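Local coordinates for bifunctional GH43-CE protein (Bacteroides eggerthii, PDB 6MLY), which probably takes part in breaking down complex arabinoxylans, joining a glycoside hydrolase family 43 module to a carbohydrate esterase module in one chain, at residues Asp449-Val454 with Ile514-Trp519; Arg518-Cys523 with Lys533-Leu538; Thr682-Cys687 with Asn741-Phe746. All coordinates share one frame; numbering follows the deposited sequence.

Interaction 1: residues Asp449-Val454 with Ile514-Trp519; sequences DFRNKV and ISDCRW
Arg451 reaches from the loop joining strands 441-449 and 456-462 to Asp516, which lies on the way into strand 518-523, and with Asp449 the two form a salt-bridge network. The base of this network is an Asx turn in the concanavalin A-like domain, in which Asp449 OD1 accepts from the backbone N of Arg451 at 3.3 Å. From CB, the arginine chain leaves with CG anti to its carbonyl carbon (chi1 -70°). It runs on through CG to CD, then bends at chi3, which brings NE back over the turn to within 2.7 Å of Asp449 OD1. Beyond CZ the guanidinium meets Asp516 end-on, one nitrogen to each carboxylate oxygen. NH1 gives the more bent bond, 2.8 Å to Asp516 OD2 and tilted out of the guanidinium plane, and it also lies 3.7 Å from the Ile514 methyl CG2. Arginine suits the place because its several N-H groups can serve two acids at once, and its positive charge probably eases the closeness of two carboxylates. NH2 is shared: it gives a weak bond to Asp449 OD2. A straighter bond, in the guanidinium plane, runs 2.8 Å from Arg451 NH2 to Asp516 OD1, which it meets on the syn side.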
loop_
_atom_site.group_PDB
_atom_site.type_symbol
_atom_site.label_atom_id
_atom_site.label_comp_id
_atom_site.label_asym_id
_atom_site.label_seq_id
_atom_site.Cartn_x
_atom_site.Cartn_y
_atom_site.Cartn_z
ATOM N N ASP A 449 -1.099 -0.430 -5.534
ATOM C CA ASP A 449 -0.308 -0.475 -6.759
ATOM C C ASP A 449 0.765 -1.554 -6.592
ATOM O O ASP A 449 1.751 -1.356 -5.874
ATOM C CB ASP A 449 0.308 0.885 -7.117
ATOM C CG ASP A 449 0.835 0.947 -8.543
ATOM O OD1 ASP A 449 0.440 0.078 -9.344
ATOM O OD2 ASP A 449 1.637 1.850 -8.850
ATOM N N PHE A 450 0.525 -2.702 -7.238
ATOM C CA PHE A 450 1.472 -3.806 -7.306
ATOM C C PHE A 450 2.270 -3.726 -8.618
ATOM O O PHE A 450 3.281 -4.404 -8.753
ATOM C CB PHE A 450 0.739 -5.144 -7.153
ATOM C CG PHE A 450 -0.067 -5.278 -5.879
ATOM C CD1 PHE A 450 0.563 -5.442 -4.652
ATOM C CD2 PHE A 450 -1.453 -5.232 -5.901
ATOM C CE1 PHE A 450 -0.173 -5.563 -3.480
ATOM C CE2 PHE A 450 -2.187 -5.354 -4.729
ATOM C CZ PHE A 450 -1.547 -5.516 -3.521
ATOM N N ARG A 451 1.828 -2.879 -9.560
ATOM C CA ARG A 451 2.486 -2.705 -10.871
ATOM C C ARG A 451 4.007 -2.706 -10.682
ATOM O O ARG A 451 4.554 -1.804 -10.050
ATOM C CB ARG A 451 2.070 -1.391 -11.547
ATOM C CG ARG A 451 0.632 -1.354 -12.047
ATOM C CD ARG A 451 0.216 -0.037 -12.691
ATOM N NE ARG A 451 0.409 1.117 -11.817
ATOM C CZ ARG A 451 -0.451 2.119 -11.679
ATOM N NH1 ARG A 451 -1.562 2.154 -12.394
ATOM N NH2 ARG A 451 -0.198 3.077 -10.808
ATOM N N ASN A 452 4.672 -3.732 -11.222
ATOM C CA ASN A 452 6.130 -3.871 -11.150
ATOM C C ASN A 452 6.577 -3.793 -9.681
ATOM O O ASN A 452 7.604 -3.199 -9.361
ATOM C CB ASN A 452 6.838 -2.844 -12.044
ATOM C CG ASN A 452 6.606 -3.073 -13.525
ATOM O OD1 ASN A 452 7.547 -3.043 -14.316
ATOM N ND2 ASN A 452 5.361 -3.304 -13.914
ATOM N N LYS A 453 5.770 -4.393 -8.797
ATOM C CA LYS A 453 6.083 -4.628 -7.385
ATOM C C LYS A 453 6.433 -3.325 -6.657
ATOM O O LYS A 453 7.226 -3.352 -5.716
ATOM C CB LYS A 453 7.215 -5.658 -7.266
ATOM C CG LYS A 453 6.759 -7.114 -7.311
ATOM C CD LYS A 453 7.663 -8.023 -8.113
ATOM C CE LYS A 453 7.552 -7.791 -9.605
ATOM N NZ LYS A 453 8.198 -8.874 -10.383
ATOM N N VAL A 454 5.817 -2.204 -7.057
ATOM C CA VAL A 454 6.023 -0.926 -6.355
ATOM C C VAL A 454 5.429 -1.059 -4.942
ATOM O O VAL A 454 5.998 -0.540 -3.981
ATOM C CB VAL A 454 5.468 0.292 -7.128
ATOM C CG1 VAL A 454 6.147 0.458 -8.483
ATOM C CG2 VAL A 454 3.953 0.264 -7.286
ATOM N N ILE A 514 -7.886 1.799 -10.748
ATOM C CA ILE A 514 -7.157 2.661 -9.803
ATOM C C ILE A 514 -7.276 4.112 -10.293
ATOM O O ILE A 514 -7.379 4.359 -11.493
ATOM C CB ILE A 514 -5.688 2.200 -9.654
ATOM C CG1 ILE A 514 -4.970 2.945 -8.523
ATOM C CG2 ILE A 514 -4.932 2.314 -10.975
ATOM C CD1 ILE A 514 -3.604 2.388 -8.186
ATOM N N SER A 515 -7.273 5.061 -9.352
ATOM C CA SER A 515 -7.391 6.499 -9.674
ATOM C C SER A 515 -6.117 7.001 -10.367
ATOM O O SER A 515 -6.188 7.661 -11.405
ATOM C CB SER A 515 -7.693 7.316 -8.445
ATOM O OG SER A 515 -6.594 7.307 -7.545
ATOM N N ASP A 516 -4.959 6.668 -9.784
ATOM C CA ASP A 516 -3.677 7.211 -10.200
ATOM C C ASP A 516 -3.785 8.739 -10.113
ATOM O O ASP A 516 -3.592 9.441 -11.100
ATOM C CB ASP A 516 -3.262 6.706 -11.590
ATOM C CG ASP A 516 -2.150 5.664 -11.600
ATOM O OD1 ASP A 516 -1.391 5.587 -10.605
ATOM O OD2 ASP A 516 -2.033 4.948 -12.621
ATOM N N CYS A 517 -4.166 9.211 -8.919
ATOM C CA CYS A 517 -4.148 10.614 -8.519
ATOM C C CYS A 517 -3.187 10.794 -7.336
ATOM O O CYS A 517 -3.207 11.826 -6.675
ATOM C CB CYS A 517 -5.537 11.090 -8.102
ATOM S SG CYS A 517 -6.819 10.825 -9.353
ATOM N N ARG A 518 -2.361 9.771 -7.077
ATOM C CA ARG A 518 -1.430 9.729 -5.947
ATOM C C ARG A 518 -0.275 8.790 -6.298
ATOM O O ARG A 518 -0.492 7.608 -6.552
ATOM C CB ARG A 518 -2.116 9.240 -4.663
ATOM C CG ARG A 518 -2.154 10.256 -3.529
ATOM C CD ARG A 518 -2.951 9.791 -2.315
ATOM N NE ARG A 518 -2.159 9.173 -1.212
ATOM C CZ ARG A 518 -2.698 8.558 -0.076
ATOM N NH1 ARG A 518 -4.017 8.447 0.016
ATOM N NH2 ARG A 518 -1.927 8.150 0.958
ATOM N N TRP A 519 0.939 9.343 -6.341
ATOM C CA TRP A 519 2.172 8.577 -6.313
ATOM C C TRP A 519 3.043 9.144 -5.194
ATOM O O TRP A 519 3.416 10.308 -5.251
ATOM C CB TRP A 519 2.919 8.651 -7.649
ATOM C CG TRP A 519 2.128 8.268 -8.859
ATOM C CD1 TRP A 519 2.178 7.080 -9.522
ATOM C CD2 TRP A 519 1.205 9.098 -9.588
ATOM N NE1 TRP A 519 1.338 7.102 -10.603
ATOM C CE2 TRP A 519 0.729 8.328 -10.671
ATOM C CE3 TRP A 519 0.734 10.408 -9.433
ATOM C CZ2 TRP A 519 -0.201 8.822 -11.585
ATOM C CZ3 TRP A 519 -0.182 10.898 -10.339
ATOM C CH2 TRP A 519 -0.641 10.113 -11.400
#

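Interaction 2: residues Arg518-Cys523 with Lys533-Leu538; sequences RWEDIC and KLDIYL
With chi1 of -67° in Glu520 and -60° in Asp535, each side chain turns its CG anti to its own carbonyl carbon, and the two acids cross with Glu520 CB 3.5 Å from Asp535 OD1. They belong to an antiparallel beta hairpin of strands 518-523 and 533-537, at the edge of the esterase module's sheet. Paired backbone bonds join Trp519 to Ile536 and Ile522 to Leu534; between these pairs the register slips by one, a beta bulge. There Asp535 OD1 takes the N-H of Asp521 at 2.8 Å, on the anti side of its carboxylate, and Lys563 NZ forms salt bridges with OD1 of both aspartates. Next along, Arg518 grips Glu520 side-on, NE and NH2 both at 2.9 Å from OE2, while Arg518 CG lies 3.6 Å from Tyr537 CD2; its NH1 bonds Phe459 O, and Tyr460 makes a cation-pi contact. The face bearing Trp519 is apolar: its indole CE3 rests 3.8 Å from Ile536 CG2, and Leu538 CG meets the indole edge at CZ3. A glutamine in place of Glu520 would probably deprive Arg518 of its charged mate in the hairpin, leaving the guanidinium held chiefly by Phe459 O and Tyr460. Glu520 OE1 and Asp535 OD2 are only 3.7 Å apart, so the nearby arginine and lysine probably offset a repulsion that would otherwise raise the acids' proton affinity.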
loop_
_atom_site.group_PDB
_atom_site.type_symbol
_atom_site.label_atom_id
_atom_site.label_comp_id
_atom_site.label_asym_id
_atom_site.label_seq_id
_atom_site.Cartn_x
_atom_site.Cartn_y
_atom_site.Cartn_z
ATOM N N ARG A 518 -2.361 9.771 -7.077
ATOM C CA ARG A 518 -1.430 9.729 -5.947
ATOM C C ARG A 518 -0.275 8.790 -6.298
ATOM O O ARG A 518 -0.492 7.608 -6.552
ATOM C CB ARG A 518 -2.116 9.240 -4.663
ATOM C CG ARG A 518 -2.154 10.256 -3.529
ATOM C CD ARG A 518 -2.951 9.791 -2.315
ATOM N NE ARG A 518 -2.159 9.173 -1.212
ATOM C CZ ARG A 518 -2.698 8.558 -0.076
ATOM N NH1 ARG A 518 -4.017 8.447 0.016
ATOM N NH2 ARG A 518 -1.927 8.150 0.958
ATOM N N TRP A 519 0.939 9.343 -6.341
ATOM C CA TRP A 519 2.172 8.577 -6.313
ATOM C C TRP A 519 3.043 9.144 -5.194
ATOM O O TRP A 519 3.416 10.308 -5.251
ATOM C CB TRP A 519 2.919 8.651 -7.649
ATOM C CG TRP A 519 2.128 8.268 -8.859
ATOM C CD1 TRP A 519 2.178 7.080 -9.522
ATOM C CD2 TRP A 519 1.205 9.098 -9.588
ATOM N NE1 TRP A 519 1.338 7.102 -10.603
ATOM C CE2 TRP A 519 0.729 8.328 -10.671
ATOM C CE3 TRP A 519 0.734 10.408 -9.433
ATOM C CZ2 TRP A 519 -0.201 8.822 -11.585
ATOM C CZ3 TRP A 519 -0.182 10.898 -10.339
ATOM C CH2 TRP A 519 -0.641 10.113 -11.400
ATOM N N GLU A 520 3.353 8.330 -4.185
ATOM C CA GLU A 520 4.221 8.770 -3.099
ATOM C C GLU A 520 5.569 8.048 -3.203
ATOM O O GLU A 520 5.702 7.074 -3.936
ATOM C CB GLU A 520 3.550 8.538 -1.746
ATOM C CG GLU A 520 2.323 9.408 -1.532
ATOM C CD GLU A 520 1.713 9.337 -0.135
ATOM O OE1 GLU A 520 2.484 9.207 0.842
ATOM O OE2 GLU A 520 0.464 9.399 -0.030
ATOM N N ASP A 521 6.556 8.563 -2.461
ATOM C CA ASP A 521 7.923 8.042 -2.412
ATOM C C ASP A 521 8.416 7.704 -3.827
ATOM O O ASP A 521 8.853 6.585 -4.087
ATOM C CB ASP A 521 8.014 6.842 -1.463
ATOM C CG ASP A 521 8.071 7.226 0.007
ATOM O OD1 ASP A 521 8.863 8.124 0.346
ATOM O OD2 ASP A 521 7.329 6.617 0.805
ATOM N N ILE A 522 8.335 8.687 -4.730
ATOM C CA ILE A 522 8.946 8.618 -6.056
ATOM C C ILE A 522 10.349 9.227 -5.944
ATOM O O ILE A 522 10.518 10.265 -5.312
ATOM C CB ILE A 522 8.086 9.355 -7.106
ATOM C CG1 ILE A 522 6.716 8.697 -7.306
ATOM C CG2 ILE A 522 8.836 9.504 -8.424
ATOM C CD1 ILE A 522 6.726 7.495 -8.227
ATOM N N CYS A 523 11.339 8.570 -6.557
ATOM C CA CYS A 523 12.728 9.042 -6.581
ATOM C C CYS A 523 12.914 9.995 -7.771
ATOM O O CYS A 523 12.670 9.617 -8.914
ATOM C CB CYS A 523 13.705 7.874 -6.684
ATOM S SG CYS A 523 13.130 6.355 -5.875
ATOM N N LYS A 533 13.279 12.118 -2.449
ATOM C CA LYS A 533 11.956 11.526 -2.637
ATOM C C LYS A 533 10.884 12.620 -2.700
ATOM O O LYS A 533 10.942 13.576 -1.930
ATOM C CB LYS A 533 11.661 10.582 -1.472
ATOM C CG LYS A 533 12.350 9.232 -1.555
ATOM C CD LYS A 533 11.687 8.308 -2.549
ATOM C CE LYS A 533 12.394 6.976 -2.682
ATOM N NZ LYS A 533 12.386 6.227 -1.404
ATOM N N LEU A 534 9.899 12.455 -3.594
ATOM C CA LEU A 534 8.761 13.393 -3.704
ATOM C C LEU A 534 7.446 12.616 -3.850
ATOM O O LEU A 534 7.448 11.446 -4.246
ATOM C CB LEU A 534 8.973 14.357 -4.881
ATOM C CG LEU A 534 9.133 13.734 -6.271
ATOM C CD1 LEU A 534 7.803 13.227 -6.821
ATOM C CD2 LEU A 534 9.741 14.741 -7.240
ATOM N N ASP A 535 6.338 13.295 -3.520
ATOM C CA ASP A 535 4.980 12.756 -3.602
ATOM C C ASP A 535 4.159 13.608 -4.577
ATOM O O ASP A 535 4.052 14.821 -4.390
ATOM C CB ASP A 535 4.298 12.742 -2.230
ATOM C CG ASP A 535 5.012 11.914 -1.174
ATOM O OD1 ASP A 535 5.882 11.114 -1.545
ATOM O OD2 ASP A 535 4.688 12.075 0.018
ATOM N N ILE A 536 3.577 12.963 -5.599
ATOM C CA ILE A 536 2.742 13.641 -6.599
ATOM C C ILE A 536 1.269 13.460 -6.214
ATOM O O ILE A 536 0.899 12.418 -5.683
ATOM C CB ILE A 536 3.050 13.124 -8.019
ATOM C CG1 ILE A 536 4.546 13.216 -8.330
ATOM C CG2 ILE A 536 2.209 13.855 -9.061
ATOM C CD1 ILE A 536 4.918 12.742 -9.712
ATOM N N TYR A 537 0.461 14.499 -6.472
ATOM C CA TYR A 537 -0.982 14.521 -6.218
ATOM C C TYR A 537 -1.683 15.306 -7.330
ATOM O O TYR A 537 -1.331 16.463 -7.569
ATOM C CB TYR A 537 -1.308 15.231 -4.902
ATOM C CG TYR A 537 -0.699 14.642 -3.657
ATOM C CD1 TYR A 537 0.547 15.051 -3.203
ATOM C CD2 TYR A 537 -1.389 13.705 -2.903
ATOM C CE1 TYR A 537 1.101 14.532 -2.042
ATOM C CE2 TYR A 537 -0.847 13.169 -1.745
ATOM C CZ TYR A 537 0.400 13.585 -1.311
ATOM O OH TYR A 537 0.930 13.053 -0.171
ATOM N N LEU A 538 -2.679 14.693 -7.982
ATOM C CA LEU A 538 -3.507 15.390 -8.980
ATOM C C LEU A 538 -4.903 15.637 -8.413
ATOM O O LEU A 538 -5.363 14.899 -7.544
ATOM C CB LEU A 538 -3.601 14.564 -10.267
ATOM C CG LEU A 538 -2.292 13.973 -10.785
ATOM C CD1 LEU A 538 -2.501 13.307 -12.139
ATOM C CD2 LEU A 538 -1.199 15.024 -10.871
#

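Interaction 3: residues Thr682-Cys687 with Asn741-Phe746; sequences TRMENC and NCQSIF
Gln743, whose amide lies against the sulfur of Met684, has its OE1 gripped by two backbone donors, the N-H groups of Ile679 and Asp680. That double hold probably fixes the amide's rotation and sets NE2 3.5 Å from Met684 SD and 3.0 Å from Arg683 O. The flexible thioether of Met684, bent at chi2 and chi3, crosses the glutamine at about a right angle and places CE 3.7 Å from Gln743 CG. Nearby, the Arg683 guanidinium lies almost flat on Phe746, the planes 26° apart, with CZ 3.7 Å from the ring centroid and NH1 over the middle of the face: a cation-pi stack. Asp680 steadies the arginine by a salt bridge to NE, and the opposite face of the ring carries Cys742 O, one helical turn earlier. Cys687 and Cys742 then close a disulfide, SG to SG 2.1 Å with chi3 at -94°, close to the relaxed right-angled twist; for this the Cys742 sulfur sits between its backbone N and carbonyl carbon. Covalent bond, stack and amide together fasten the loop after strand 671-675 to the early turns of helix 741-752, within the alpha/beta-hydrolase fold of the esterase module, with Met684 close to a probable Ser-His-Asp triad.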
loop_
_atom_site.group_PDB
_atom_site.type_symbol
_atom_site.label_atom_id
_atom_site.label_comp_id
_atom_site.label_asym_id
_atom_site.label_seq_id
_atom_site.Cartn_x
_atom_site.Cartn_y
_atom_site.Cartn_z
ATOM N N THR A 682 23.257 36.932 7.686
ATOM C CA THR A 682 24.200 37.959 8.147
ATOM C C THR A 682 23.489 38.928 9.102
ATOM O O THR A 682 24.146 39.659 9.841
ATOM C CB THR A 682 24.842 38.719 6.978
ATOM O OG1 THR A 682 23.862 39.577 6.396
ATOM C CG2 THR A 682 25.406 37.813 5.906
ATOM N N ARG A 683 22.150 38.928 9.074
ATOM C CA ARG A 683 21.326 39.767 9.936
ATOM C C ARG A 683 20.181 38.941 10.536
ATOM O O ARG A 683 19.060 39.434 10.676
ATOM C CB ARG A 683 20.795 40.956 9.129
ATOM C CG ARG A 683 21.889 41.775 8.458
ATOM C CD ARG A 683 21.358 42.996 7.746
ATOM N NE ARG A 683 20.814 42.676 6.438
ATOM C CZ ARG A 683 19.782 43.296 5.877
ATOM N NH1 ARG A 683 19.089 44.193 6.556
ATOM N NH2 ARG A 683 19.440 43.009 4.637
ATOM N N MET A 684 20.484 37.689 10.900
ATOM C CA MET A 684 19.499 36.757 11.448
ATOM C C MET A 684 19.324 37.005 12.950
ATOM O O MET A 684 18.254 36.737 13.492
ATOM C CB MET A 684 19.925 35.305 11.227
ATOM C CG MET A 684 18.778 34.315 11.349
ATOM S SD MET A 684 17.529 34.502 10.051
ATOM C CE MET A 684 16.039 34.296 11.020
ATOM N N GLU A 685 20.384 37.498 13.602
ATOM C CA GLU A 685 20.410 37.739 15.047
ATOM C C GLU A 685 20.113 39.219 15.309
ATOM O O GLU A 685 20.864 40.090 14.861
ATOM C CB GLU A 685 21.776 37.344 15.622
ATOM C CG GLU A 685 21.720 36.756 17.027
ATOM C CD GLU A 685 21.448 37.754 18.143
ATOM O OE1 GLU A 685 22.305 38.633 18.382
ATOM O OE2 GLU A 685 20.379 37.649 18.774
ATOM N N ASN A 686 19.014 39.491 16.025
ATOM C CA ASN A 686 18.644 40.855 16.448
ATOM C C ASN A 686 18.581 41.781 15.219
ATOM O O ASN A 686 18.891 42.964 15.301
ATOM C CB ASN A 686 19.598 41.370 17.536
ATOM C CG ASN A 686 18.932 41.553 18.886
ATOM O OD1 ASN A 686 18.873 42.666 19.413
ATOM N ND2 ASN A 686 18.428 40.470 19.456
ATOM N N CYS A 687 18.147 41.218 14.085
ATOM C CA CYS A 687 18.141 41.847 12.750
ATOM C C CYS A 687 19.464 42.583 12.466
ATOM O O CYS A 687 19.463 43.590 11.769
ATOM C CB CYS A 687 16.940 42.777 12.583
ATOM S SG CYS A 687 15.333 42.010 12.952
ATOM N N ASN A 741 10.079 38.784 11.876
ATOM C CA ASN A 741 9.469 39.815 11.005
ATOM C C ASN A 741 10.439 40.333 9.932
ATOM O O ASN A 741 10.142 40.251 8.735
ATOM C CB ASN A 741 8.999 41.002 11.860
ATOM C CG ASN A 741 7.769 41.701 11.322
ATOM O OD1 ASN A 741 6.733 41.079 11.095
ATOM N ND2 ASN A 741 7.863 43.006 11.149
ATOM N N CYS A 742 11.576 40.886 10.383
ATOM C CA CYS A 742 12.490 41.703 9.561
ATOM C C CYS A 742 12.963 40.938 8.315
ATOM O O CYS A 742 13.100 41.532 7.250
ATOM C CB CYS A 742 13.667 42.249 10.376
ATOM S SG CYS A 742 14.711 41.029 11.229
ATOM N N GLN A 743 13.185 39.628 8.446
ATOM C CA GLN A 743 13.703 38.782 7.352
ATOM C C GLN A 743 12.814 38.888 6.105
ATOM O O GLN A 743 13.306 39.151 5.004
ATOM C CB GLN A 743 13.806 37.330 7.821
ATOM C CG GLN A 743 14.939 37.108 8.806
ATOM C CD GLN A 743 16.288 37.286 8.158
ATOM O OE1 GLN A 743 16.493 36.929 6.997
ATOM N NE2 GLN A 743 17.222 37.845 8.910
ATOM N N SER A 744 11.508 38.669 6.289
ATOM C CA SER A 744 10.536 38.777 5.205
ATOM C C SER A 744 10.556 40.188 4.595
ATOM O O SER A 744 10.511 40.317 3.370
ATOM C CB SER A 744 9.151 38.385 5.665
ATOM O OG SER A 744 8.930 36.994 5.471
ATOM N N ILE A 745 10.655 41.225 5.442
ATOM C CA ILE A 745 10.568 42.639 5.001
ATOM C C ILE A 745 11.823 43.022 4.200
ATOM O O ILE A 745 11.707 43.640 3.143
ATOM C CB ILE A 745 10.311 43.594 6.185
ATOM C CG1 ILE A 745 9.008 43.243 6.910
ATOM C CG2 ILE A 745 10.313 45.038 5.710
ATOM C CD1 ILE A 745 8.835 43.912 8.251
ATOM N N PHE A 746 13.008 42.650 4.702
ATOM C CA PHE A 746 14.256 42.749 3.936
ATOM C C PHE A 746 14.038 42.220 2.511
ATOM O O PHE A 746 14.443 42.852 1.543
ATOM C CB PHE A 746 15.391 41.931 4.564
ATOM C CG PHE A 746 15.893 42.368 5.920
ATOM C CD1 PHE A 746 15.635 43.637 6.421
ATOM C CD2 PHE A 746 16.667 41.505 6.686
ATOM C CE1 PHE A 746 16.112 44.020 7.665
ATOM C CE2 PHE A 746 17.147 41.895 7.929
ATOM C CZ PHE A 746 16.870 43.152 8.416
#

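Overall arrangement
Interactions 1 and 2 adjoin, their centres 11 Å apart: they share Arg518 and Trp519, and Cys517 O probably accepts from Leu538 N. Interaction 1 is a surface contact held mainly by a salt-bridge network, with Ile514 packed alongside, tying a loop of the concanavalin A-like domain to the chain that enters the hairpin. Interaction 2 is more buried and far larger in area, relying on strand pairing, with charged groups clustered round Arg518, Glu520 and Asp535, and apolar side chains on the face of Trp519. Interaction 3 stands apart, its centre 34 Å from that of interaction 2. Also partly buried, it fixes a loop to a helix rather than strand to strand, using a covalent link and a stacked cation where backbone pairing is absent.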